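Local coordinates for protein Poly(A) RNA polymerase GLD2 (Rattus norvegicus, PDB 6LBK) that probably extends selected cytoplasmic RNAs at their 3' ends by adding AMP units from ATP in a metal-dependent polymerase reaction, at residues 203-206 with 207-211; 280-283 with 284-287; 345-348 with 349-353; 354-357 with 358-362. The protein carries 1 engineered substitution. All coordinates share one frame; numbering follows the deposited sequence.

Overall arrangement
Contact 1 is the core member of the set: helix 200-213 lies inside the fold and packs largely through aliphatic side chains. Contact 2 is the partly buried start of helix 283-297, where partly exposed serines and an exposed aspartate precede or flank buried leucines; Leu287 packs on Leu203 and Ile207 of contact 1. Contacts 3 and 4 are successive parts of helix 344-363, each with one buried and one charged, solvent-facing side. Contact 3, unlike contact 1, relies on a lysine-over-phenylalanine CH-pi contact and a long salt bridge; it touches contact 1 through Gln353 and Trp210. Contact 4 joins both other helices, through Leu361 against Leu287 and a probable hydrogen bond from Trp210 NE1 to Ser357 OG.

Contact 1. Residues 203-206 with 207-211; sequences LVLV and IKKWA
The buried alpha-helix 200-213 of this nucleotidyltransferase brings Leu203 against Ile207 and Leu205 against Lys209, two pairs each one turn apart. The first pair is wholly aliphatic. Ile207 has CG1 beside its own backbone N (chi1 -73°) and continues with an extended chi2, which carries CD1 back along the helix to Leu203. There CD1 reaches CG of Leu203 at 3.5 Å and its CD2 branch at 3.7 Å, the two side chains crossing at a slant. Branched hydrocarbon suits this side of the helix, since Leu203 and Ile207 also pack on Leu287 of helix 283-297 and on Val233 of helix 226-239.

Val206 adds a looser touch, its CG1 lying 4.0 Å from CG1 of Ile207, and also touches Leu59 of helix 51-63. In the second pair, Leu205 and Lys209 run side by side in the same direction, with CD1 of Leu205 3.8 Å from CG of Lys209. A lysine fits here because its methylene part can lie on leucine while its ammonium end leads away from it. Lys208 also has an extended chain, and its NZ bonds to Phe103 O. The side chain of Lys208 is about 8 Å from that of Asp111, a probable ligand of the catalytic magnesium, which places this face close to the active site.

Main-chain bonds hold the spacing: Lys209 N donates to Leu205 O over 2.9 Å, almost straight at 175°. Trp210 N reaches Val206 O at 2.8 Å, and the edge of the indole meets Ile207 O in its plane, CE3 of Trp210 standing 3.7 Å from that oxygen.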
loop_
_atom_site.group_PDB
_atom_site.type_symbol
_atom_site.label_atom_id
_atom_site.label_comp_id
_atom_site.label_asym_id
_atom_site.label_seq_id
_atom_site.Cartn_x
_atom_site.Cartn_y
_atom_site.Cartn_z
ATOM N N LEU A 203 -5.189 11.592 2.831
ATOM C CA LEU A 203 -3.933 11.990 2.221
ATOM C C LEU A 203 -3.366 10.860 1.390
ATOM O O LEU A 203 -2.948 11.057 0.244
ATOM C CB LEU A 203 -2.933 12.385 3.297
ATOM C CG LEU A 203 -1.715 13.034 2.650
ATOM C CD1 LEU A 203 -2.080 14.523 2.271
ATOM C CD2 LEU A 203 -0.420 12.927 3.466
ATOM N N VAL A 204 -3.346 9.655 1.957
ATOM C CA VAL A 204 -2.803 8.520 1.230
ATOM C C VAL A 204 -3.590 8.286 -0.054
ATOM O O VAL A 204 -3.009 7.989 -1.106
ATOM C CB VAL A 204 -2.776 7.281 2.140
ATOM C CG1 VAL A 204 -2.760 6.003 1.316
ATOM C CG2 VAL A 204 -1.559 7.342 3.112
ATOM N N LEU A 205 -4.912 8.446 -0.004
ATOM C CA LEU A 205 -5.720 8.144 -1.181
ATOM C C LEU A 205 -5.464 9.159 -2.296
ATOM O O LEU A 205 -5.272 8.781 -3.463
ATOM C CB LEU A 205 -7.206 8.087 -0.805
ATOM C CG LEU A 205 -8.341 7.701 -1.772
ATOM C CD1 LEU A 205 -8.480 8.565 -3.035
ATOM C CD2 LEU A 205 -8.193 6.233 -2.128
ATOM N N VAL A 206 -5.497 10.457 -1.967
ATOM C CA VAL A 206 -5.252 11.453 -3.011
ATOM C C VAL A 206 -3.854 11.279 -3.582
ATOM O O VAL A 206 -3.631 11.457 -4.782
ATOM C CB VAL A 206 -5.460 12.882 -2.474
ATOM C CG1 VAL A 206 -4.373 13.253 -1.426
ATOM C CG2 VAL A 206 -5.452 13.862 -3.622
ATOM N N ILE A 207 -2.906 10.873 -2.743
ATOM C CA ILE A 207 -1.535 10.683 -3.186
ATOM C C ILE A 207 -1.403 9.447 -4.084
ATOM O O ILE A 207 -0.683 9.477 -5.092
ATOM C CB ILE A 207 -0.641 10.628 -1.942
ATOM C CG1 ILE A 207 -0.533 12.058 -1.358
ATOM C CG2 ILE A 207 0.683 10.043 -2.272
ATOM C CD1 ILE A 207 0.295 12.173 -0.080
ATOM N N LYS A 208 -2.111 8.357 -3.765
ATOM C CA LYS A 208 -2.153 7.200 -4.663
ATOM C C LYS A 208 -2.746 7.582 -6.018
ATOM O O LYS A 208 -2.188 7.246 -7.068
ATOM C CB LYS A 208 -2.980 6.072 -4.040
ATOM C CG LYS A 208 -2.236 5.070 -3.185
ATOM C CD LYS A 208 -3.239 4.056 -2.694
ATOM C CE LYS A 208 -2.608 2.935 -1.916
ATOM N NZ LYS A 208 -3.425 1.689 -2.026
ATOM N N LYS A 209 -3.895 8.271 -6.017
ATOM C CA LYS A 209 -4.483 8.687 -7.291
ATOM C C LYS A 209 -3.527 9.597 -8.047
ATOM O O LYS A 209 -3.376 9.481 -9.267
ATOM C CB LYS A 209 -5.833 9.387 -7.083
ATOM C CG LYS A 209 -6.955 8.497 -6.505
ATOM C CD LYS A 209 -7.234 7.302 -7.422
ATOM C CE LYS A 209 -8.348 6.409 -6.904
ATOM N NZ LYS A 209 -8.474 5.150 -7.710
ATOM N N TRP A 210 -2.852 10.491 -7.329
ATOM C CA TRP A 210 -1.912 11.407 -7.954
ATOM C C TRP A 210 -0.781 10.649 -8.633
ATOM O O TRP A 210 -0.508 10.852 -9.825
ATOM C CB TRP A 210 -1.368 12.373 -6.895
ATOM C CG TRP A 210 -0.244 13.121 -7.390
ATOM C CD1 TRP A 210 -0.277 14.227 -8.199
ATOM C CD2 TRP A 210 1.127 12.830 -7.160
ATOM N NE1 TRP A 210 1.000 14.653 -8.471
ATOM C CE2 TRP A 210 1.884 13.814 -7.845
ATOM C CE3 TRP A 210 1.801 11.838 -6.423
ATOM C CZ2 TRP A 210 3.271 13.830 -7.824
ATOM C CZ3 TRP A 210 3.184 11.855 -6.402
ATOM C CH2 TRP A 210 3.907 12.854 -7.098
ATOM N N ALA A 211 -0.106 9.769 -7.883
ATOM C CA ALA A 211 0.985 8.994 -8.456
ATOM C C ALA A 211 0.512 8.131 -9.624
ATOM O O ALA A 211 1.207 8.019 -10.644
ATOM C CB ALA A 211 1.629 8.119 -7.389
#

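Contact 2. Residues 280-283 with 284-287; sequences ESSL and GDLL
Ser282 O accepts the backbone N-H of Leu286 at 2.9 Å, the N-H...O angle being 152°. The leucine side chain folds back over the same carbonyl: with CG beside its backbone N (chi1 -71°), Leu286 brings CG to 3.3 Å from Ser282 O. Its CD1 branch extends to Ser281 O, also at 3.3 Å, while CG packs on Ser281 CB at 3.6 Å and CD2 comes up along the same serine methylene. The small side chain of Ser281 allows this close approach. Ser281 O is held besides by NH1 of Arg199.

Residues 283-286 make the first turn of helix 283-297, in the PAP-associated part of the protein, with Ser282 at its N-cap position. Serine is a common choice there, although in this case its hydroxyl makes no capping bond. With chi1 at 63°, OG sits between the backbone N and the carbonyl carbon and points instead to the carboxylate of Asp285, giving a weak hydrogen bond of 3.5 Å to OD2. An acidic residue suits the first turn, where its charge probably interacts favourably with the positive end of the helix dipole. Asp285 OD1 has a further, long and weak ion pair with Arg365.

Gly284 exposes its N-H to a hydrogen bond with Ser53 OG of helix 51-63. The same helix receives Leu283, a leucine suiting this buried position against Ile56 and Leu57. The next helical bond runs from Leu287 N to Leu283 O at 2.9 Å, and the side chain of Leu287 packs on Leu203 and Ile207 of helix 200-213.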
loop_
_atom_site.group_PDB
_atom_site.type_symbol
_atom_site.label_atom_id
_atom_site.label_comp_id
_atom_site.label_asym_id
_atom_site.label_seq_id
_atom_site.Cartn_x
_atom_site.Cartn_y
_atom_site.Cartn_z
ATOM N N GLU A 280 -1.504 21.031 13.586
ATOM C CA GLU A 280 -2.796 21.456 13.057
ATOM C C GLU A 280 -2.809 21.652 11.537
ATOM O O GLU A 280 -3.770 22.230 11.020
ATOM C CB GLU A 280 -3.246 22.758 13.726
ATOM C CG GLU A 280 -3.363 22.740 15.245
ATOM C CD GLU A 280 -3.971 24.023 15.795
ATOM O OE1 GLU A 280 -3.808 25.092 15.160
ATOM O OE2 GLU A 280 -4.615 23.970 16.864
ATOM N N SER A 281 -1.813 21.151 10.801
ATOM C CA SER A 281 -1.833 21.309 9.346
ATOM C C SER A 281 -3.066 20.638 8.748
ATOM O O SER A 281 -3.338 19.464 9.023
ATOM C CB SER A 281 -0.575 20.690 8.716
ATOM O OG SER A 281 0.632 21.107 9.331
ATOM N N SER A 282 -3.804 21.371 7.911
ATOM C CA SER A 282 -4.953 20.799 7.212
ATOM C C SER A 282 -4.495 19.890 6.070
ATOM O O SER A 282 -3.299 19.745 5.802
ATOM C CB SER A 282 -5.890 21.894 6.725
ATOM O OG SER A 282 -5.246 22.706 5.788
ATOM N N LEU A 283 -5.470 19.245 5.409
ATOM C CA LEU A 283 -5.163 18.267 4.356
ATOM C C LEU A 283 -4.424 18.902 3.180
ATOM O O LEU A 283 -3.527 18.281 2.593
ATOM C CB LEU A 283 -6.443 17.601 3.843
ATOM C CG LEU A 283 -7.095 16.488 4.686
ATOM C CD1 LEU A 283 -8.358 15.997 3.955
ATOM C CD2 LEU A 283 -6.147 15.345 5.035
ATOM N N GLY A 284 -4.802 20.129 2.798
ATOM C CA GLY A 284 -4.132 20.793 1.684
ATOM C C GLY A 284 -2.733 21.260 2.040
ATOM O O GLY A 284 -1.802 21.119 1.238
ATOM N N ASP A 285 -2.556 21.771 3.270
ATOM C CA ASP A 285 -1.221 22.068 3.792
ATOM C C ASP A 285 -0.338 20.827 3.784
ATOM O O ASP A 285 0.825 20.882 3.363
ATOM C CB ASP A 285 -1.312 22.646 5.215
ATOM C CG ASP A 285 -1.822 24.113 5.253
ATOM O OD1 ASP A 285 -1.707 24.837 4.234
ATOM O OD2 ASP A 285 -2.333 24.539 6.323
ATOM N N LEU A 286 -0.890 19.682 4.195
ATOM C CA LEU A 286 -0.093 18.455 4.267
ATOM C C LEU A 286 0.211 17.882 2.891
ATOM O O LEU A 286 1.308 17.372 2.669
ATOM C CB LEU A 286 -0.803 17.425 5.132
ATOM C CG LEU A 286 -0.788 17.798 6.606
ATOM C CD1 LEU A 286 -1.888 17.016 7.322
ATOM C CD2 LEU A 286 0.593 17.512 7.191
ATOM N N LEU A 287 -0.729 17.943 1.951
ATOM C CA LEU A 287 -0.421 17.456 0.607
ATOM C C LEU A 287 0.654 18.322 -0.054
ATOM O O LEU A 287 1.570 17.799 -0.713
ATOM C CB LEU A 287 -1.689 17.388 -0.249
ATOM C CG LEU A 287 -1.511 17.059 -1.750
ATOM C CD1 LEU A 287 -0.921 15.698 -2.014
ATOM C CD2 LEU A 287 -2.794 17.328 -2.602
#

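Contact 3. Residues 345-348 with 349-353; sequences QKFD and MIKDQ
Phe347 and Lys351 meet through complementary torsions: CG of Phe347 is anti to its backbone N (chi1 180°), which sets the ring beside Lys351, and the first two torsions of the lysine, the second extended, lay CD over the ring before a kink at chi3 (79°) turns CE and NZ across it. This is an i to i+4 pair on helix 344-363, and the interaction is a CH-pi contact. Lys351 CD sits 3.6 Å from the ring centroid of Phe347, only 12° off the ring normal, hence nearly above the centre. Lysine works well here because its long methylene chain gives the aromatic face an apolar partner at the protein surface, while NZ stays near the ring, 3.8 Å from CE2 of Phe347.

That ammonium group lies alongside Asp348, with NZ of Lys351 3.9 Å from OD1 of Asp348, a long and therefore probably weak salt bridge. The ring has aromatic company as well: Tyr325 stacks with it and Trp300 meets it edge to face, so the phenylalanine belongs to the buried side of the helix. Ile350 is buried too, packing on Ile216 and Leu224.

The helical bond from Lys351 N to Phe347 O, 3.0 Å long, spaces the CH-pi pair, and the next one runs from Asp352 N to Asp348 O at 2.8 Å. On the outer side Met349 bends at its last torsion and lays its flexible thioether chain beside Lys346, whose NZ is bonded to Arg221 O. The terminal methyl touches two partners, Met349 CE being 3.6 Å from Lys346 CD and 3.3 Å from NE2 of Gln345.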
loop_
_atom_site.group_PDB
_atom_site.type_symbol
_atom_site.label_atom_id
_atom_site.label_comp_id
_atom_site.label_asym_id
_atom_site.label_seq_id
_atom_site.Cartn_x
_atom_site.Cartn_y
_atom_site.Cartn_z
ATOM N N GLN A 345 16.190 7.041 -16.091
ATOM C CA GLN A 345 15.039 7.713 -16.686
ATOM C C GLN A 345 13.805 7.658 -15.783
ATOM O O GLN A 345 13.150 8.680 -15.557
ATOM C CB GLN A 345 14.766 7.092 -18.060
ATOM C CG GLN A 345 13.751 7.809 -18.918
ATOM C CD GLN A 345 12.326 7.446 -18.534
ATOM O OE1 GLN A 345 12.043 6.296 -18.175
ATOM N NE2 GLN A 345 11.425 8.422 -18.589
ATOM N N LYS A 346 13.482 6.477 -15.236
ATOM C CA LYS A 346 12.306 6.359 -14.367
ATOM C C LYS A 346 12.500 7.108 -13.047
ATOM O O LYS A 346 11.580 7.787 -12.567
ATOM C CB LYS A 346 11.991 4.882 -14.102
ATOM C CG LYS A 346 11.645 4.076 -15.350
ATOM C CD LYS A 346 10.314 4.506 -15.946
ATOM C CE LYS A 346 9.982 3.708 -17.199
ATOM N NZ LYS A 346 9.847 2.249 -16.930
ATOM N N PHE A 347 13.680 6.966 -12.432
ATOM C CA PHE A 347 14.015 7.712 -11.218
ATOM C C PHE A 347 13.819 9.211 -11.423
ATOM O O PHE A 347 13.207 9.900 -10.588
ATOM C CB PHE A 347 15.462 7.380 -10.820
ATOM C CG PHE A 347 15.950 8.089 -9.581
ATOM C CD1 PHE A 347 15.099 8.329 -8.509
ATOM C CD2 PHE A 347 17.288 8.445 -9.464
ATOM C CE1 PHE A 347 15.565 8.960 -7.371
ATOM C CE2 PHE A 347 17.761 9.059 -8.326
ATOM C CZ PHE A 347 16.916 9.322 -7.287
ATOM N N ASP A 348 14.315 9.724 -12.554
ATOM C CA ASP A 348 14.118 11.125 -12.892
ATOM C C ASP A 348 12.646 11.433 -13.084
ATOM O O ASP A 348 12.180 12.500 -12.695
ATOM C CB ASP A 348 14.892 11.487 -14.159
ATOM C CG ASP A 348 16.396 11.404 -13.962
ATOM O OD1 ASP A 348 16.822 11.393 -12.785
ATOM O OD2 ASP A 348 17.155 11.366 -14.961
ATOM N N MET A 349 11.900 10.526 -13.710
ATOM C CA MET A 349 10.471 10.766 -13.870
ATOM C C MET A 349 9.826 11.038 -12.516
ATOM O O MET A 349 9.076 12.011 -12.352
ATOM C CB MET A 349 9.827 9.580 -14.594
ATOM C CG MET A 349 8.418 9.845 -15.093
ATOM S SD MET A 349 7.537 8.383 -15.698
ATOM C CE MET A 349 8.747 7.672 -16.810
ATOM N N ILE A 350 10.168 10.226 -11.514
ATOM C CA ILE A 350 9.657 10.456 -10.158
ATOM C C ILE A 350 10.095 11.831 -9.645
ATOM O O ILE A 350 9.273 12.622 -9.162
ATOM C CB ILE A 350 10.116 9.337 -9.200
ATOM C CG1 ILE A 350 10.066 7.949 -9.855
ATOM C CG2 ILE A 350 9.280 9.330 -7.943
ATOM C CD1 ILE A 350 8.723 7.300 -9.862
ATOM N N LYS A 351 11.401 12.124 -9.720
ATOM C CA LYS A 351 11.930 13.381 -9.173
ATOM C C LYS A 351 11.271 14.594 -9.827
ATOM O O LYS A 351 10.831 15.540 -9.149
ATOM C CB LYS A 351 13.452 13.454 -9.379
ATOM C CG LYS A 351 14.313 12.564 -8.473
ATOM C CD LYS A 351 15.648 12.169 -9.132
ATOM C CE LYS A 351 16.709 13.278 -9.062
ATOM N NZ LYS A 351 18.079 12.739 -9.359
ATOM N N ASP A 352 11.221 14.583 -11.158
ATOM C CA ASP A 352 10.652 15.684 -11.918
ATOM C C ASP A 352 9.182 15.859 -11.598
ATOM O O ASP A 352 8.702 16.994 -11.487
ATOM C CB ASP A 352 10.830 15.432 -13.418
ATOM C CG ASP A 352 12.290 15.276 -13.825
ATOM O OD1 ASP A 352 13.171 15.776 -13.093
ATOM O OD2 ASP A 352 12.560 14.647 -14.876
ATOM N N GLN A 353 8.447 14.744 -11.431
ATOM C CA GLN A 353 7.021 14.860 -11.162
ATOM C C GLN A 353 6.763 15.419 -9.767
ATOM O O GLN A 353 5.808 16.185 -9.570
ATOM C CB GLN A 353 6.321 13.519 -11.344
ATOM C CG GLN A 353 4.794 13.619 -11.329
ATOM C CD GLN A 353 4.265 14.473 -12.472
ATOM O OE1 GLN A 353 3.748 15.577 -12.262
ATOM N NE2 GLN A 353 4.387 13.956 -13.693
#

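Contact 4. Residues 354-357 with 358-362; sequences FLKS and WQRLK
Leu355 and Trp358 form the apolar part of this turn of helix 344-363. Leu355 CD1 comes to 4.1 Å from CE3, on the benzo ring of Trp358, the two side chains crossing at an angle. The tryptophan CG lies anti to its backbone N (chi1 166°), which sets the ring beside Leu355, whose carbonyl oxygen also stands at the ring edge.

Among the long polar chains, Lys356 and Arg360 run side by side and touch only through methylenes, Lys356 CE to Arg360 CD at 4.1 Å. Such flexible chains suit the exposed side, since the methylenes can pack while the charges reach separate acceptors: Lys356 NZ bonds to Gln353 OE1, and Arg360 NH1 to Ser369 O.

The main-chain bonds are those of a regular alpha-helix. Arg360 N meets Lys356 O at 2.9 Å, nearly along the C=O axis, and Trp358 N reaches Phe354 O at the same distance.

Phe354, Ser357 and Leu361 are buried. Ser357 is small enough to sit close to helix 200-213, where its OG pairs with Trp210 NE1 and also with Gln353 O; Phe354 meets the Trp210 ring edge to face. The partly exposed Trp358 lies on Leu288, Leu291 and Lys292 of helix 283-297, and Leu361 packs on Leu287 of that same helix.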
loop_
_atom_site.group_PDB
_atom_site.type_symbol
_atom_site.label_atom_id
_atom_site.label_comp_id
_atom_site.label_asym_id
_atom_site.label_seq_id
_atom_site.Cartn_x
_atom_site.Cartn_y
_atom_site.Cartn_z
ATOM N N PHE A 354 7.579 15.037 -8.777
ATOM C CA PHE A 354 7.401 15.640 -7.455
ATOM C C PHE A 354 7.625 17.145 -7.521
ATOM O O PHE A 354 6.793 17.932 -7.052
ATOM C CB PHE A 354 8.334 15.002 -6.419
ATOM C CG PHE A 354 7.762 13.768 -5.751
ATOM C CD1 PHE A 354 6.951 13.888 -4.646
ATOM C CD2 PHE A 354 8.058 12.501 -6.221
ATOM C CE1 PHE A 354 6.408 12.774 -4.027
ATOM C CE2 PHE A 354 7.534 11.367 -5.588
ATOM C CZ PHE A 354 6.706 11.501 -4.488
ATOM N N LEU A 355 8.724 17.555 -8.150
ATOM C CA LEU A 355 9.033 18.977 -8.240
ATOM C C LEU A 355 7.906 19.742 -8.924
ATOM O O LEU A 355 7.368 20.715 -8.374
ATOM C CB LEU A 355 10.340 19.163 -8.998
ATOM C CG LEU A 355 10.784 20.607 -8.895
ATOM C CD1 LEU A 355 11.026 20.975 -7.431
ATOM C CD2 LEU A 355 12.006 20.781 -9.723
ATOM N N LYS A 356 7.522 19.287 -10.121
ATOM C CA LYS A 356 6.492 19.946 -10.916
ATOM C C LYS A 356 5.155 20.019 -10.181
ATOM O O LYS A 356 4.491 21.067 -10.190
ATOM C CB LYS A 356 6.328 19.202 -12.242
ATOM C CG LYS A 356 5.034 19.527 -12.964
ATOM C CD LYS A 356 4.928 18.846 -14.320
ATOM C CE LYS A 356 3.462 18.702 -14.748
ATOM N NZ LYS A 356 2.736 17.624 -14.008
ATOM N N SER A 357 4.711 18.904 -9.579
ATOM C CA SER A 357 3.422 18.931 -8.900
ATOM C C SER A 357 3.464 19.851 -7.690
ATOM O O SER A 357 2.499 20.592 -7.446
ATOM C CB SER A 357 2.973 17.513 -8.512
ATOM O OG SER A 357 2.723 16.744 -9.675
ATOM N N TRP A 358 4.566 19.841 -6.930
ATOM C CA TRP A 358 4.666 20.812 -5.850
ATOM C C TRP A 358 4.605 22.243 -6.391
ATOM O O TRP A 358 4.000 23.111 -5.752
ATOM C CB TRP A 358 5.936 20.599 -5.014
ATOM C CG TRP A 358 6.207 21.800 -4.114
ATOM C CD1 TRP A 358 5.495 22.173 -3.003
ATOM C CD2 TRP A 358 7.248 22.768 -4.263
ATOM N NE1 TRP A 358 6.030 23.314 -2.458
ATOM C CE2 TRP A 358 7.107 23.702 -3.212
ATOM C CE3 TRP A 358 8.290 22.939 -5.180
ATOM C CZ2 TRP A 358 7.967 24.801 -3.059
ATOM C CZ3 TRP A 358 9.145 24.048 -5.033
ATOM C CH2 TRP A 358 8.971 24.960 -3.981
ATOM N N GLN A 359 5.132 22.487 -7.597
ATOM C CA GLN A 359 5.102 23.846 -8.148
ATOM C C GLN A 359 3.687 24.278 -8.551
ATOM O O GLN A 359 3.197 25.341 -8.121
ATOM C CB GLN A 359 6.062 23.969 -9.346
ATOM C CG GLN A 359 7.446 24.475 -8.994
ATOM C CD GLN A 359 8.278 24.832 -10.226
ATOM O OE1 GLN A 359 8.694 23.960 -10.992
ATOM N NE2 GLN A 359 8.475 26.123 -10.447
ATOM N N ARG A 360 3.010 23.454 -9.368
ATOM C CA ARG A 360 1.656 23.795 -9.804
ATOM C C ARG A 360 0.719 23.929 -8.614
ATOM O O ARG A 360 -0.142 24.812 -8.593
ATOM C CB ARG A 360 1.066 22.763 -10.777
ATOM C CG ARG A 360 1.716 22.608 -12.144
ATOM C CD ARG A 360 1.051 21.481 -12.974
ATOM N NE ARG A 360 0.704 21.963 -14.320
ATOM C CZ ARG A 360 -0.528 22.262 -14.744
ATOM N NH1 ARG A 360 -1.573 22.102 -13.942
ATOM N NH2 ARG A 360 -0.720 22.697 -15.988
ATOM N N LEU A 361 0.866 23.060 -7.609
ATOM C CA LEU A 361 -0.009 23.131 -6.442
ATOM C C LEU A 361 0.298 24.365 -5.597
ATOM O O LEU A 361 -0.622 25.025 -5.102
ATOM C CB LEU A 361 0.105 21.842 -5.616
ATOM C CG LEU A 361 -1.140 21.589 -4.768
ATOM C CD1 LEU A 361 -2.401 21.535 -5.652
ATOM C CD2 LEU A 361 -1.009 20.332 -3.950
ATOM N N LYS A 362 1.582 24.702 -5.430
ATOM C CA LYS A 362 1.930 25.889 -4.670
ATOM C C LYS A 362 1.252 27.098 -5.264
ATOM O O LYS A 362 0.631 27.891 -4.545
ATOM C CB LYS A 362 3.444 26.086 -4.669
ATOM C CG LYS A 362 3.955 26.999 -3.556
ATOM C CD LYS A 362 5.360 27.528 -3.862
ATOM C CE LYS A 362 5.952 28.311 -2.700
ATOM N NZ LYS A 362 7.220 29.026 -3.084
#